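PDB 5X7V: nucleosome assembly protein from Plasmodium falciparum, which probably acts as a histone chaperone of the nucleosome assembly protein family, binding histones and helping to place them on DNA. Local coordinates for residues P60-I65 against P170-L175; P67-I72 against W155-W160; F51-L56 against I72-V77. All blocks are in the same frame, centred on the assembly; numbering follows the deposited sequence.

Interaction 1: residues P60-I65 against P170-L175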
loop_
_atom_site.group_PDB
_atom_site.type_symbol
_atom_site.label_atom_id
_atom_site.label_comp_id
_atom_site.label_asym_id
_atom_site.label_seq_id
_atom_site.Cartn_x
_atom_site.Cartn_y
_atom_site.Cartn_z
ATOM N N PRO A 60 -6.940 -7.163 -14.808
ATOM C CA PRO A 60 -7.619 -6.102 -15.563
ATOM C C PRO A 60 -6.693 -5.168 -16.358
ATOM O O PRO A 60 -6.957 -4.899 -17.532
ATOM C CB PRO A 60 -8.362 -5.347 -14.467
ATOM C CG PRO A 60 -8.758 -6.420 -13.502
ATOM C CD PRO A 60 -7.688 -7.508 -13.578
ATOM N N ALA A 61 -5.603 -4.714 -15.751
ATOM C CA ALA A 61 -4.745 -3.718 -16.413
ATOM C C ALA A 61 -3.904 -4.305 -17.538
ATOM O O ALA A 61 -3.220 -3.567 -18.261
ATOM C CB ALA A 61 -3.838 -3.036 -15.398
ATOM N N LEU A 62 -3.938 -5.624 -17.683
ATOM C CA LEU A 62 -3.089 -6.270 -18.666
ATOM C C LEU A 62 -3.921 -7.039 -19.644
ATOM O O LEU A 62 -3.395 -7.612 -20.589
ATOM C CB LEU A 62 -2.085 -7.208 -18.001
ATOM C CG LEU A 62 -1.111 -6.579 -17.010
ATOM C CD1 LEU A 62 -0.063 -7.611 -16.613
ATOM C CD2 LEU A 62 -0.492 -5.342 -17.603
ATOM N N SER A 63 -5.224 -7.063 -19.414
ATOM C CA SER A 63 -6.102 -7.941 -20.180
ATOM C C SER A 63 -6.154 -7.554 -21.662
ATOM O O SER A 63 -6.380 -8.408 -22.527
ATOM C CB SER A 63 -7.501 -7.917 -19.590
ATOM O OG SER A 63 -8.033 -6.610 -19.719
ATOM N N ASP A 64 -5.937 -6.271 -21.952
ATOM C CA ASP A 64 -6.060 -5.788 -23.321
ATOM C C ASP A 64 -4.698 -5.522 -23.933
ATOM O O ASP A 64 -4.416 -4.432 -24.428
ATOM C CB ASP A 64 -6.950 -4.542 -23.384
ATOM C CG ASP A 64 -8.409 -4.886 -23.760
ATOM O OD1 ASP A 64 -8.888 -6.003 -23.410
ATOM O OD2 ASP A 64 -9.070 -4.051 -24.428
ATOM N N ILE A 65 -3.861 -6.553 -23.885
ATOM C CA ILE A 65 -2.585 -6.591 -24.594
ATOM C C ILE A 65 -2.750 -7.348 -25.911
ATOM O O ILE A 65 -3.645 -8.184 -26.057
ATOM C CB ILE A 65 -1.487 -7.261 -23.750
ATOM C CG1 ILE A 65 -1.966 -8.631 -23.266
ATOM C CG2 ILE A 65 -1.077 -6.365 -22.587
ATOM C CD1 ILE A 65 -0.981 -9.339 -22.411
ATOM N N PRO A 170 0.464 0.952 -18.295
ATOM C CA PRO A 170 0.473 0.093 -17.103
ATOM C C PRO A 170 1.853 -0.301 -16.573
ATOM O O PRO A 170 2.665 -0.893 -17.275
ATOM C CB PRO A 170 -0.285 -1.150 -17.578
ATOM C CG PRO A 170 -1.245 -0.627 -18.555
ATOM C CD PRO A 170 -0.531 0.483 -19.278
ATOM N N ASP A 171 2.093 0.045 -15.315
ATOM C CA ASP A 171 3.280 -0.393 -14.598
ATOM C C ASP A 171 3.223 -1.898 -14.287
ATOM O O ASP A 171 2.719 -2.307 -13.231
ATOM C CB ASP A 171 3.421 0.407 -13.308
ATOM C CG ASP A 171 4.842 0.454 -12.813
ATOM O OD1 ASP A 171 5.630 -0.443 -13.200
ATOM O OD2 ASP A 171 5.168 1.399 -12.052
ATOM N N VAL A 172 3.729 -2.705 -15.222
ATOM C CA VAL A 172 3.713 -4.169 -15.111
ATOM C C VAL A 172 4.524 -4.588 -13.900
ATOM O O VAL A 172 4.181 -5.546 -13.208
ATOM C CB VAL A 172 4.267 -4.864 -16.387
ATOM C CG1 VAL A 172 4.308 -6.370 -16.207
ATOM C CG2 VAL A 172 3.425 -4.510 -17.590
ATOM N N GLY A 173 5.584 -3.834 -13.637
ATOM C CA GLY A 173 6.367 -4.000 -12.428
ATOM C C GLY A 173 5.560 -3.869 -11.156
ATOM O O GLY A 173 5.586 -4.757 -10.310
ATOM N N GLU A 174 4.821 -2.773 -11.024
ATOM C CA GLU A 174 4.118 -2.496 -9.783
ATOM C C GLU A 174 2.944 -3.409 -9.596
ATOM O O GLU A 174 2.690 -3.848 -8.490
ATOM C CB GLU A 174 3.652 -1.051 -9.727
ATOM C CG GLU A 174 4.744 -0.099 -9.296
ATOM C CD GLU A 174 5.379 -0.477 -7.968
ATOM O OE1 GLU A 174 4.651 -0.462 -6.953
ATOM O OE2 GLU A 174 6.596 -0.785 -7.946
ATOM N N LEU A 175 2.215 -3.682 -10.669
ATOM C CA LEU A 175 1.088 -4.597 -10.583
ATOM C C LEU A 175 1.588 -5.967 -10.152
ATOM O O LEU A 175 0.946 -6.629 -9.354
ATOM C CB LEU A 175 0.346 -4.717 -11.913
ATOM C CG LEU A 175 -0.130 -3.496 -12.694
ATOM C CD1 LEU A 175 -0.564 -3.983 -14.051
ATOM C CD2 LEU A 175 -1.261 -2.738 -12.006
#

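Interaction 2: residues P67-I72 against W155-W160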
loop_
_atom_site.group_PDB
_atom_site.type_symbol
_atom_site.label_atom_id
_atom_site.label_comp_id
_atom_site.label_asym_id
_atom_site.label_seq_id
_atom_site.Cartn_x
_atom_site.Cartn_y
_atom_site.Cartn_z
ATOM N N PRO A 67 -2.664 -9.815 -28.996
ATOM C CA PRO A 67 -2.658 -11.275 -28.896
ATOM C C PRO A 67 -1.264 -11.828 -29.114
ATOM O O PRO A 67 -0.919 -12.904 -28.628
ATOM C CB PRO A 67 -3.616 -11.708 -30.015
ATOM C CG PRO A 67 -4.522 -10.530 -30.180
ATOM C CD PRO A 67 -3.603 -9.347 -30.028
ATOM N N GLU A 68 -0.462 -11.065 -29.838
ATOM C CA GLU A 68 0.873 -11.495 -30.183
ATOM C C GLU A 68 1.697 -11.680 -28.925
ATOM O O GLU A 68 2.518 -12.588 -28.844
ATOM C CB GLU A 68 1.525 -10.492 -31.121
ATOM C CG GLU A 68 1.017 -10.603 -32.539
ATOM C CD GLU A 68 -0.349 -9.946 -32.735
ATOM O OE1 GLU A 68 -0.472 -8.726 -32.476
ATOM O OE2 GLU A 68 -1.302 -10.647 -33.154
ATOM N N ASP A 69 1.453 -10.826 -27.939
ATOM C CA ASP A 69 2.152 -10.924 -26.676
ATOM C C ASP A 69 2.134 -12.334 -26.119
ATOM O O ASP A 69 3.098 -12.765 -25.466
ATOM C CB ASP A 69 1.540 -9.975 -25.659
ATOM C CG ASP A 69 2.069 -8.581 -25.791
ATOM O OD1 ASP A 69 3.078 -8.389 -26.506
ATOM O OD2 ASP A 69 1.494 -7.680 -25.155
ATOM N N ILE A 70 1.042 -13.043 -26.401
ATOM C CA ILE A 70 0.773 -14.325 -25.776
ATOM C C ILE A 70 1.698 -15.358 -26.351
ATOM O O ILE A 70 2.110 -16.282 -25.648
ATOM C CB ILE A 70 -0.688 -14.770 -25.973
ATOM C CG1 ILE A 70 -1.645 -13.719 -25.431
ATOM C CG2 ILE A 70 -0.962 -16.081 -25.270
ATOM C CD1 ILE A 70 -3.076 -14.131 -25.557
ATOM N N ASP A 71 2.040 -15.187 -27.625
ATOM C CA ASP A 71 2.909 -16.142 -28.330
ATOM C C ASP A 71 4.261 -16.294 -27.660
ATOM O O ASP A 71 4.762 -17.403 -27.522
ATOM C CB ASP A 71 3.112 -15.733 -29.797
ATOM C CG ASP A 71 1.981 -16.194 -30.693
ATOM O OD1 ASP A 71 1.496 -17.332 -30.468
ATOM O OD2 ASP A 71 1.577 -15.423 -31.605
ATOM N N ILE A 72 4.836 -15.172 -27.243
ATOM C CA ILE A 72 6.090 -15.166 -26.494
ATOM C C ILE A 72 5.858 -15.564 -25.026
ATOM O O ILE A 72 6.489 -16.487 -24.519
ATOM C CB ILE A 72 6.772 -13.773 -26.552
ATOM C CG1 ILE A 72 7.095 -13.369 -28.002
ATOM C CG2 ILE A 72 8.060 -13.789 -25.751
ATOM C CD1 ILE A 72 6.118 -12.430 -28.633
ATOM N N TRP A 155 -1.768 -2.242 -26.266
ATOM C CA TRP A 155 -0.330 -2.001 -26.175
ATOM C C TRP A 155 0.331 -3.351 -26.046
ATOM O O TRP A 155 -0.371 -4.358 -25.893
ATOM C CB TRP A 155 -0.001 -1.144 -24.960
ATOM C CG TRP A 155 -0.405 -1.835 -23.676
ATOM C CD1 TRP A 155 -1.654 -2.290 -23.351
ATOM C CD2 TRP A 155 0.438 -2.163 -22.568
ATOM N NE1 TRP A 155 -1.640 -2.868 -22.110
ATOM C CE2 TRP A 155 -0.367 -2.804 -21.604
ATOM C CE3 TRP A 155 1.797 -1.976 -22.294
ATOM C CZ2 TRP A 155 0.134 -3.263 -20.391
ATOM C CZ3 TRP A 155 2.298 -2.422 -21.081
ATOM C CH2 TRP A 155 1.466 -3.063 -20.145
ATOM N N SER A 156 1.661 -3.388 -26.065
ATOM C CA SER A 156 2.380 -4.646 -25.816
ATOM C C SER A 156 3.074 -4.662 -24.451
ATOM O O SER A 156 3.856 -3.773 -24.129
ATOM C CB SER A 156 3.407 -4.889 -26.911
ATOM O OG SER A 156 4.191 -6.029 -26.647
ATOM N N ILE A 157 2.789 -5.682 -23.647
ATOM C CA ILE A 157 3.418 -5.837 -22.336
ATOM C C ILE A 157 4.940 -5.695 -22.382
ATOM O O ILE A 157 5.548 -5.210 -21.441
ATOM C CB ILE A 157 3.062 -7.200 -21.710
ATOM C CG1 ILE A 157 3.394 -7.215 -20.218
ATOM C CG2 ILE A 157 3.746 -8.341 -22.449
ATOM C CD1 ILE A 157 2.635 -8.276 -19.430
ATOM N N PHE A 158 5.548 -6.084 -23.492
ATOM C CA PHE A 158 6.982 -6.017 -23.635
ATOM C C PHE A 158 7.458 -4.600 -23.857
ATOM O O PHE A 158 8.662 -4.366 -23.883
ATOM C CB PHE A 158 7.447 -6.895 -24.777
ATOM C CG PHE A 158 7.244 -8.339 -24.524
ATOM C CD1 PHE A 158 8.071 -9.009 -23.650
ATOM C CD2 PHE A 158 6.230 -9.037 -25.158
ATOM C CE1 PHE A 158 7.890 -10.331 -23.394
ATOM C CE2 PHE A 158 6.052 -10.362 -24.915
ATOM C CZ PHE A 158 6.893 -11.010 -24.021
ATOM N N GLU A 159 6.528 -3.657 -24.003
ATOM C CA GLU A 159 6.878 -2.233 -23.977
ATOM C C GLU A 159 7.309 -1.781 -22.587
ATOM O O GLU A 159 7.821 -0.672 -22.417
ATOM C CB GLU A 159 5.714 -1.360 -24.434
ATOM C CG GLU A 159 5.308 -1.587 -25.858
ATOM C CD GLU A 159 4.378 -0.514 -26.341
ATOM O OE1 GLU A 159 4.821 0.662 -26.348
ATOM O OE2 GLU A 159 3.218 -0.839 -26.697
ATOM N N TRP A 160 7.074 -2.637 -21.594
ATOM C CA TRP A 160 7.448 -2.336 -20.230
ATOM C C TRP A 160 8.964 -2.402 -20.041
ATOM O O TRP A 160 9.500 -1.837 -19.088
ATOM C CB TRP A 160 6.743 -3.282 -19.257
ATOM C CG TRP A 160 7.128 -2.971 -17.842
ATOM C CD1 TRP A 160 6.842 -1.830 -17.153
ATOM C CD2 TRP A 160 7.892 -3.790 -16.959
ATOM N NE1 TRP A 160 7.378 -1.888 -15.897
ATOM C CE2 TRP A 160 8.029 -3.083 -15.751
ATOM C CE3 TRP A 160 8.469 -5.055 -17.069
ATOM C CZ2 TRP A 160 8.732 -3.595 -14.663
ATOM C CZ3 TRP A 160 9.161 -5.565 -15.978
ATOM C CH2 TRP A 160 9.282 -4.838 -14.795
#

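Interaction 3: residues F51-L56 against I72-V77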
loop_
_atom_site.group_PDB
_atom_site.type_symbol
_atom_site.label_atom_id
_atom_site.label_comp_id
_atom_site.label_asym_id
_atom_site.label_seq_id
_atom_site.Cartn_x
_atom_site.Cartn_y
_atom_site.Cartn_z
ATOM N N PHE A 51 1.449 -21.092 -17.869
ATOM C CA PHE A 51 0.908 -20.500 -16.648
ATOM C C PHE A 51 0.994 -18.981 -16.599
ATOM O O PHE A 51 0.007 -18.330 -16.291
ATOM C CB PHE A 51 1.613 -21.075 -15.410
ATOM C CG PHE A 51 1.278 -20.350 -14.121
ATOM C CD1 PHE A 51 0.251 -20.783 -13.320
ATOM C CD2 PHE A 51 2.000 -19.230 -13.716
ATOM C CE1 PHE A 51 -0.055 -20.120 -12.159
ATOM C CE2 PHE A 51 1.687 -18.566 -12.558
ATOM C CZ PHE A 51 0.657 -19.016 -11.784
ATOM N N TRP A 52 2.156 -18.392 -16.843
ATOM C CA TRP A 52 2.216 -16.947 -16.661
ATOM C C TRP A 52 1.414 -16.255 -17.729
ATOM O O TRP A 52 0.751 -15.277 -17.432
ATOM C CB TRP A 52 3.655 -16.422 -16.633
ATOM C CG TRP A 52 4.302 -16.673 -15.294
ATOM C CD1 TRP A 52 5.306 -17.550 -15.024
ATOM C CD2 TRP A 52 3.945 -16.070 -14.045
ATOM N NE1 TRP A 52 5.608 -17.527 -13.688
ATOM C CE2 TRP A 52 4.784 -16.634 -13.059
ATOM C CE3 TRP A 52 2.995 -15.117 -13.662
ATOM C CZ2 TRP A 52 4.713 -16.258 -11.701
ATOM C CZ3 TRP A 52 2.918 -14.754 -12.313
ATOM C CH2 TRP A 52 3.780 -15.324 -11.351
ATOM N N ALA A 53 1.428 -16.778 -18.950
ATOM C CA ALA A 53 0.641 -16.194 -20.031
ATOM C C ALA A 53 -0.806 -16.041 -19.608
ATOM O O ALA A 53 -1.381 -14.968 -19.708
ATOM C CB ALA A 53 0.737 -17.041 -21.288
ATOM N N ASN A 54 -1.378 -17.121 -19.099
ATOM C CA ASN A 54 -2.751 -17.130 -18.641
ATOM C C ASN A 54 -2.961 -16.488 -17.289
ATOM O O ASN A 54 -4.092 -16.262 -16.899
ATOM C CB ASN A 54 -3.259 -18.553 -18.578
ATOM C CG ASN A 54 -3.356 -19.175 -19.916
ATOM O OD1 ASN A 54 -4.270 -18.882 -20.665
ATOM N ND2 ASN A 54 -2.404 -20.031 -20.245
ATOM N N THR A 55 -1.894 -16.219 -16.555
ATOM C CA THR A 55 -2.051 -15.483 -15.319
ATOM C C THR A 55 -2.084 -13.992 -15.569
ATOM O O THR A 55 -3.061 -13.337 -15.229
ATOM C CB THR A 55 -0.952 -15.770 -14.360
ATOM O OG1 THR A 55 -0.945 -17.164 -14.089
ATOM C CG2 THR A 55 -1.199 -15.036 -13.081
ATOM N N LEU A 56 -1.019 -13.463 -16.167
ATOM C CA LEU A 56 -0.851 -12.023 -16.341
ATOM C C LEU A 56 -2.071 -11.308 -16.915
ATOM O O LEU A 56 -2.517 -10.301 -16.382
ATOM C CB LEU A 56 0.353 -11.751 -17.230
ATOM C CG LEU A 56 1.672 -12.163 -16.609
ATOM C CD1 LEU A 56 2.804 -11.936 -17.581
ATOM C CD2 LEU A 56 1.896 -11.388 -15.342
ATOM N N ILE A 72 4.836 -15.172 -27.243
ATOM C CA ILE A 72 6.090 -15.166 -26.494
ATOM C C ILE A 72 5.858 -15.564 -25.026
ATOM O O ILE A 72 6.489 -16.487 -24.519
ATOM C CB ILE A 72 6.772 -13.773 -26.552
ATOM C CG1 ILE A 72 7.095 -13.369 -28.002
ATOM C CG2 ILE A 72 8.060 -13.789 -25.751
ATOM C CD1 ILE A 72 6.118 -12.430 -28.633
ATOM N N LEU A 73 4.913 -14.894 -24.372
ATOM C CA LEU A 73 4.570 -15.197 -22.983
ATOM C C LEU A 73 4.276 -16.669 -22.733
ATOM O O LEU A 73 4.501 -17.166 -21.625
ATOM C CB LEU A 73 3.366 -14.366 -22.512
ATOM C CG LEU A 73 3.559 -12.871 -22.190
ATOM C CD1 LEU A 73 2.260 -12.245 -21.696
ATOM C CD2 LEU A 73 4.678 -12.625 -21.211
ATOM N N ASN A 74 3.782 -17.368 -23.750
ATOM C CA ASN A 74 3.526 -18.809 -23.644
ATOM C C ASN A 74 4.779 -19.654 -23.421
ATOM O O ASN A 74 4.698 -20.864 -23.244
ATOM C CB ASN A 74 2.804 -19.292 -24.891
ATOM C CG ASN A 74 1.300 -19.337 -24.711
ATOM O OD1 ASN A 74 0.809 -19.556 -23.598
ATOM N ND2 ASN A 74 0.559 -19.148 -25.806
ATOM N N HIS A 75 5.938 -18.996 -23.445
ATOM C CA HIS A 75 7.236 -19.631 -23.204
ATOM C C HIS A 75 7.948 -18.933 -22.045
ATOM O O HIS A 75 9.143 -19.084 -21.847
ATOM C CB HIS A 75 8.098 -19.604 -24.472
ATOM C CG HIS A 75 7.385 -20.113 -25.688
ATOM N ND1 HIS A 75 7.324 -21.449 -26.015
ATOM C CD2 HIS A 75 6.660 -19.462 -26.627
ATOM C CE1 HIS A 75 6.610 -21.599 -27.120
ATOM N NE2 HIS A 75 6.194 -20.410 -27.508
ATOM N N LEU A 76 7.197 -18.148 -21.286
ATOM C CA LEU A 76 7.711 -17.599 -20.041
ATOM C C LEU A 76 7.723 -18.754 -19.038
ATOM O O LEU A 76 6.684 -19.122 -18.487
ATOM C CB LEU A 76 6.858 -16.412 -19.553
ATOM C CG LEU A 76 7.359 -15.620 -18.337
ATOM C CD1 LEU A 76 8.778 -15.233 -18.577
ATOM C CD2 LEU A 76 6.550 -14.359 -18.041
ATOM N N VAL A 77 8.899 -19.348 -18.835
ATOM C CA VAL A 77 9.026 -20.488 -17.950
ATOM C C VAL A 77 9.185 -20.007 -16.503
ATOM O O VAL A 77 8.908 -20.761 -15.572
ATOM C CB VAL A 77 10.239 -21.408 -18.330
ATOM C CG1 VAL A 77 10.137 -21.920 -19.732
ATOM C CG2 VAL A 77 11.544 -20.691 -18.162
#

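Interaction 1: residues P60-I65 against P170-L175
Behind A61 and L62, the two loop residues that lean on P170 and L175, the carbonyl oxygen of P60 is held twice by S63: its OG donates to P60 O at 3.0 Å, and its backbone N adds a weak bond. The hydroxyl comes in tilted 29° from the carbonyl plane. The bend leaves A61 facing the start of helix 172-180, while L62 gets there with its terminal methyl CD2. The meeting itself is apolar. With CG of L62 anti to the carbonyl carbon (chi1 -60°), L62 CD2 reaches L175 CD1 at 3.8 Å, tip to tip, while the same methyl passes V172 CG2 at 4.0 Å with the two side chains almost perpendicular. L175 CD1 is shared, since A61 CB rests on it at 3.7 Å. On the P170 side, A61 O lies 3.6 Å from P170 CG, a contact without a hydrogen bond. The helix that supplies V172 and L175 is begun by D171, an N-cap whose OD1 accepts weakly from E174 N. W155 also touches L62. No hydrogen bond crosses between the two segments, so methyl and ring contacts alone join loop and helix here.

Interaction 2: residues P67-I72 against W155-W160
The first turn of helix 68-73 stands against the entry to the 3-10 segment 157-160, in the loop between strand 121-126 and helix 172-180 of the NAP domain, the CA atoms of D69 and S156 coming within 6.3 Å. The carboxylate of D69 spans the gap and uses both oxygens. OD1 takes the hydroxyl of S156 through its syn lone pair, with S156 OG 2.6 Å from D69 OD1. D69 OD2 accepts the backbone N-H of I157, again on the syn side but 35° out of the carboxylate plane, at 2.8 Å from I157 N. S156 can offer its hydroxyl because OG lies opposite the backbone N across the CA–CB bond (chi1 175°). The same OG receives a weak bond from F158 N, and S156 N donates to E159 OE2 at 3.1 Å.

F158 joins the polar and apolar halves. D69 OD1 lies at its ring edge, near the plane and 3.5 Å from F158 CD2, with carboxylate and ring planes 80° apart. F158 CZ meets I72 CG2 at 3.5 Å, while I157 CG2 lies above one face of the F158 ring, toward its rim. W131 packs edge-to-face with F158, and F97 touches both F158 and I72. Two donors on one buried carboxylate would probably favour its charged form and fix its rotation, so D69 supplies the polar link between helix and loop, beside the apolar one of I72 and F158.

Interaction 3: residues F51-L56 against I72-V77
Aliphatic contacts carry most of this interface, in which one side of helix 51-56 faces the passage from helix 68-73 into strand 76-82. A53 CB lies 3.9 Å from L73 CB, and the short alanine side chain lets the backbones approach to 5.0 Å between the CA atoms of A53 and L73. One turn on, L56 CD1 meets L73 CD2 at 4.1 Å, the two leucines crossing at about a right angle, and it also just reaches the end of L76. In the other direction, L76 CD2 presses on W52 CB at 3.8 Å. L76 CG stands opposite the backbone N (chi1 -173°), which, with CD2 as the branch turned inward, brings that methyl against W52.

A type I beta turn from L73 to L76 leads the chain from the helix into strand 76-82, the first strand of the antiparallel sheet. In the NAP fold that sheet and its short helices form the globular domain that follows the long dimerisation helix, here 2-45, whose I45 touches W52.

Polar groups meet apolar ones at two points. N74 starts away from the helix, but its amide swings back until N74 OD1 is 3.4 Å from A53 CB; L76 O lies at the edge of the W52 indole.

Aromatic packing continues from W52 to F51. F51 CE2 sits over the centre of the W52 ring, and T55 OG1, which also donates to F51 O at 2.7 Å, lies over the centre of the F51 ring. F51 further meets the ring of F5 of the second subunit.

Helix 68-73 serves two of the contacts: interaction 2 uses D69 and I72, interaction 3 its last residue, L73, and the turn beyond. I72 lies in both segments but makes contact only in interaction 2. Both contacts are buried, yet they differ in kind, for the former is held by a carboxylate that is probably charged and the latter by aliphatic packing next to the start of the sheet. Interaction 1 is only partly buried and has no crossing hydrogen bond or ion pair. W155 ties it to interaction 2 by packing on P170 and V172, and L73 joins interactions 2 and 3 by touching F158 and I157. Among the three, interaction 3 alone reaches the second subunit, through F51.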